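Long-range contact in ferulic acid decarboxylase 1 (Candida dubliniensis, PDB 4ZAD), which probably catalyses the reversible decarboxylation of cinnamic, coumaric and ferulic acids to their vinyl derivatives, using prenylated FMN and manganese: residues R78-A88 and S95-I103. Numbering follows the deposited sequence.
Sequences RGFGNDHARIA and SQTPMKEII
Asn-82 reaches into the loop before helix 99-108 with its amide, and Gln-96 OE1 takes the main-chain N of Asn-82, so each side chain binds the backbone of the other segment. With CG anti to the backbone N (chi1 170°), the Asn-82 amide points at the main chain of Ser-95. Its ND2 donates to Ser-95 O at 2.6 Å, nearly straight and in the amide plane. The same carbonyl receives Ala-85 CA in a CA-H...O contact of 3.2 Å. Asn-82 OD1 turns back to accept a weak bond from His-84 N. The Gln-96 chain bends at chi2 (-49°), which brings OE1 to Asn-82 N at 3.0 Å. Its NE2 donates to Ser-95 OG, which also bonds Glu-19.

Further along, Met-99 lays CB over one face of the His-84 ring, 3.9 Å from the centroid; SD approaches obliquely. Ile-102 CD1 fits among His-84 CB, Ile-87 CB and Ala-88 N, the last at 3.8 Å.

The contact joins the starts of helices 85-90 and 99-108 in the N-terminal region of this UbiD-family enzyme. Asp-83 OD1 accepts from ND1 in the imidazole plane, but from above its own carboxylate plane. Tyr-363 bonds NE2. Together they fix the ring's turn and hold the face that Met-99 covers.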
loop_
_atom_site.group_PDB
_atom_site.type_symbol
_atom_site.label_atom_id
_atom_site.label_comp_id
_atom_site.label_asym_id
_atom_site.label_seq_id
_atom_site.Cartn_x
_atom_site.Cartn_y
_atom_site.Cartn_z
ATOM N N ARG A 78 6.400 -16.601 7.474
ATOM C CA ARG A 78 5.718 -17.542 8.352
ATOM C C ARG A 78 4.400 -16.964 8.808
ATOM O O ARG A 78 4.266 -15.753 8.864
ATOM C CB ARG A 78 6.595 -17.706 9.579
ATOM C CG ARG A 78 5.984 -18.395 10.757
ATOM C CD ARG A 78 7.010 -18.619 11.793
ATOM N NE ARG A 78 7.918 -19.696 11.425
ATOM C CZ ARG A 78 8.728 -20.320 12.268
ATOM N NH1 ARG A 78 8.757 -19.961 13.549
ATOM N NH2 ARG A 78 9.523 -21.299 11.824
ATOM N N GLY A 79 3.441 -17.803 9.192
ATOM C CA GLY A 79 2.083 -17.316 9.436
ATOM C C GLY A 79 1.565 -17.134 10.864
ATOM O O GLY A 79 0.462 -16.575 11.042
ATOM N N PHE A 80 2.327 -17.602 11.861
ATOM C CA PHE A 80 1.860 -17.536 13.225
ATOM C C PHE A 80 2.519 -16.505 14.143
ATOM O O PHE A 80 1.811 -15.741 14.847
ATOM C CB PHE A 80 1.756 -18.904 13.927
ATOM C CG PHE A 80 2.830 -19.914 13.583
ATOM C CD1 PHE A 80 2.814 -20.596 12.362
ATOM C CD2 PHE A 80 3.764 -20.292 14.541
ATOM C CE1 PHE A 80 3.762 -21.579 12.064
ATOM C CE2 PHE A 80 4.722 -21.243 14.254
ATOM C CZ PHE A 80 4.717 -21.894 12.996
ATOM N N GLY A 81 3.832 -16.466 14.222
ATOM C CA GLY A 81 4.390 -15.591 15.257
ATOM C C GLY A 81 5.037 -14.444 14.532
ATOM O O GLY A 81 4.375 -13.686 13.788
ATOM N N ASN A 82 6.340 -14.352 14.740
ATOM C CA ASN A 82 7.189 -13.474 13.977
ATOM C C ASN A 82 7.231 -13.965 12.538
ATOM O O ASN A 82 7.826 -14.987 12.262
ATOM C CB ASN A 82 8.601 -13.509 14.523
ATOM C CG ASN A 82 9.562 -12.801 13.637
ATOM O OD1 ASN A 82 9.238 -11.749 13.102
ATOM N ND2 ASN A 82 10.740 -13.356 13.466
ATOM N N ASP A 83 6.619 -13.225 11.624
ATOM C CA ASP A 83 6.545 -13.685 10.234
ATOM C C ASP A 83 7.924 -13.829 9.575
ATOM O O ASP A 83 8.019 -14.512 8.587
ATOM C CB ASP A 83 5.568 -12.848 9.378
ATOM C CG ASP A 83 5.937 -11.384 9.258
ATOM O OD1 ASP A 83 6.913 -10.881 9.831
ATOM O OD2 ASP A 83 5.204 -10.702 8.536
ATOM N N HIS A 84 8.978 -13.241 10.161
ATOM C CA HIS A 84 10.326 -13.312 9.606
ATOM C C HIS A 84 11.199 -14.394 10.280
ATOM O O HIS A 84 12.436 -14.404 10.124
ATOM C CB HIS A 84 10.990 -11.931 9.679
ATOM C CG HIS A 84 10.589 -11.000 8.564
ATOM N ND1 HIS A 84 9.305 -10.533 8.404
ATOM C CD2 HIS A 84 11.316 -10.451 7.559
ATOM C CE1 HIS A 84 9.258 -9.734 7.355
ATOM N NE2 HIS A 84 10.466 -9.668 6.824
ATOM N N ALA A 85 10.550 -15.312 11.005
ATOM C CA ALA A 85 11.217 -16.462 11.599
ATOM C C ALA A 85 12.245 -17.126 10.692
ATOM O O ALA A 85 13.346 -17.471 11.148
ATOM C CB ALA A 85 10.198 -17.518 12.035
ATOM N N ARG A 86 11.896 -17.351 9.441
ATOM C CA ARG A 86 12.768 -18.134 8.632
ATOM C C ARG A 86 14.021 -17.306 8.375
ATOM O O ARG A 86 15.127 -17.823 8.302
ATOM C CB ARG A 86 12.075 -18.572 7.338
ATOM C CG ARG A 86 10.886 -19.522 7.567
ATOM C CD ARG A 86 10.239 -20.104 6.267
ATOM N NE ARG A 86 8.850 -20.435 6.541
ATOM C CZ ARG A 86 7.861 -20.491 5.658
ATOM N NH1 ARG A 86 8.053 -20.293 4.353
ATOM N NH2 ARG A 86 6.636 -20.754 6.108
ATOM N N ILE A 87 13.856 -16.002 8.298
ATOM C CA ILE A 87 14.985 -15.132 8.049
ATOM C C ILE A 87 15.879 -15.115 9.288
ATOM O O ILE A 87 17.066 -15.333 9.181
ATOM C CB ILE A 87 14.526 -13.741 7.612
ATOM C CG1 ILE A 87 13.517 -13.863 6.477
ATOM C CG2 ILE A 87 15.695 -12.954 7.125
ATOM C CD1 ILE A 87 14.072 -14.593 5.232
ATOM N N ALA A 88 15.311 -14.933 10.470
ATOM C CA ALA A 88 16.101 -14.982 11.712
ATOM C C ALA A 88 16.858 -16.274 11.806
ATOM O O ALA A 88 17.991 -16.294 12.241
ATOM C CB ALA A 88 15.208 -14.828 12.932
ATOM N N SER A 95 14.066 -17.184 16.693
ATOM C CA SER A 95 13.132 -17.075 15.567
ATOM C C SER A 95 12.135 -15.916 15.681
ATOM O O SER A 95 11.589 -15.489 14.676
ATOM C CB SER A 95 12.412 -18.409 15.310
ATOM O OG SER A 95 11.810 -18.934 16.469
ATOM N N GLN A 96 11.912 -15.394 16.889
ATOM C CA GLN A 96 11.039 -14.224 17.055
ATOM C C GLN A 96 11.767 -12.899 16.837
ATOM O O GLN A 96 11.164 -11.816 16.910
ATOM C CB GLN A 96 10.339 -14.245 18.416
ATOM C CG GLN A 96 9.611 -15.559 18.710
ATOM C CD GLN A 96 8.749 -15.977 17.559
ATOM O OE1 GLN A 96 7.749 -15.319 17.258
ATOM N NE2 GLN A 96 9.140 -17.055 16.884
ATOM N N THR A 97 13.050 -12.972 16.538
ATOM C CA THR A 97 13.783 -11.784 16.185
ATOM C C THR A 97 13.139 -11.091 14.989
ATOM O O THR A 97 13.116 -11.641 13.900
ATOM C CB THR A 97 15.233 -12.110 15.892
ATOM O OG1 THR A 97 15.764 -12.815 17.015
ATOM C CG2 THR A 97 16.019 -10.832 15.668
ATOM N N PRO A 98 12.588 -9.889 15.193
ATOM C CA PRO A 98 11.950 -9.222 14.089
ATOM C C PRO A 98 12.966 -8.614 13.146
ATOM O O PRO A 98 14.151 -8.501 13.487
ATOM C CB PRO A 98 11.119 -8.118 14.761
ATOM C CG PRO A 98 11.475 -8.117 16.198
ATOM C CD PRO A 98 12.579 -9.069 16.414
ATOM N N MET A 99 12.474 -8.179 11.991
ATOM C CA MET A 99 13.325 -7.891 10.862
ATOM C C MET A 99 14.220 -6.719 11.091
ATOM O O MET A 99 15.359 -6.739 10.650
ATOM C CB MET A 99 12.500 -7.682 9.588
ATOM C CG MET A 99 13.336 -7.388 8.300
ATOM S SD MET A 99 14.545 -8.635 7.922
ATOM C CE MET A 99 14.660 -8.538 6.137
ATOM N N LYS A 100 13.716 -5.703 11.773
ATOM C CA LYS A 100 14.511 -4.510 12.105
ATOM C C LYS A 100 15.726 -4.893 12.912
ATOM O O LYS A 100 16.797 -4.330 12.741
ATOM C CB LYS A 100 13.668 -3.496 12.863
ATOM C CG LYS A 100 14.425 -2.247 13.315
ATOM C CD LYS A 100 14.938 -2.340 14.768
ATOM C CE LYS A 100 15.187 -0.923 15.397
ATOM N NZ LYS A 100 16.231 -0.128 14.664
ATOM N N GLU A 101 15.571 -5.894 13.762
ATOM C CA GLU A 101 16.652 -6.349 14.626
ATOM C C GLU A 101 17.588 -7.285 13.872
ATOM O O GLU A 101 18.816 -7.183 14.034
ATOM C CB GLU A 101 16.082 -6.977 15.915
ATOM C CG GLU A 101 15.273 -5.931 16.696
ATOM C CD GLU A 101 14.724 -6.397 18.049
ATOM O OE1 GLU A 101 13.489 -6.642 18.162
ATOM O OE2 GLU A 101 15.530 -6.472 19.006
ATOM N N ILE A 102 17.019 -8.164 13.035
ATOM C CA ILE A 102 17.812 -9.009 12.121
ATOM C C ILE A 102 18.763 -8.113 11.337
ATOM O O ILE A 102 19.942 -8.413 11.244
ATOM C CB ILE A 102 16.958 -9.754 11.064
ATOM C CG1 ILE A 102 15.988 -10.763 11.710
ATOM C CG2 ILE A 102 17.853 -10.455 10.067
ATOM C CD1 ILE A 102 14.809 -11.167 10.802
ATOM N N ILE A 103 18.239 -7.011 10.794
ATOM C CA ILE A 103 19.068 -5.990 10.136
ATOM C C ILE A 103 20.102 -5.400 11.093
ATOM O O ILE A 103 21.252 -5.206 10.699
ATOM C CB ILE A 103 18.217 -4.857 9.500
ATOM C CG1 ILE A 103 17.331 -5.404 8.375
ATOM C CG2 ILE A 103 19.102 -3.737 8.974
ATOM C CD1 ILE A 103 16.380 -4.420 7.831
HETATM O O HOH W 1 6.619 -17.500 14.614
#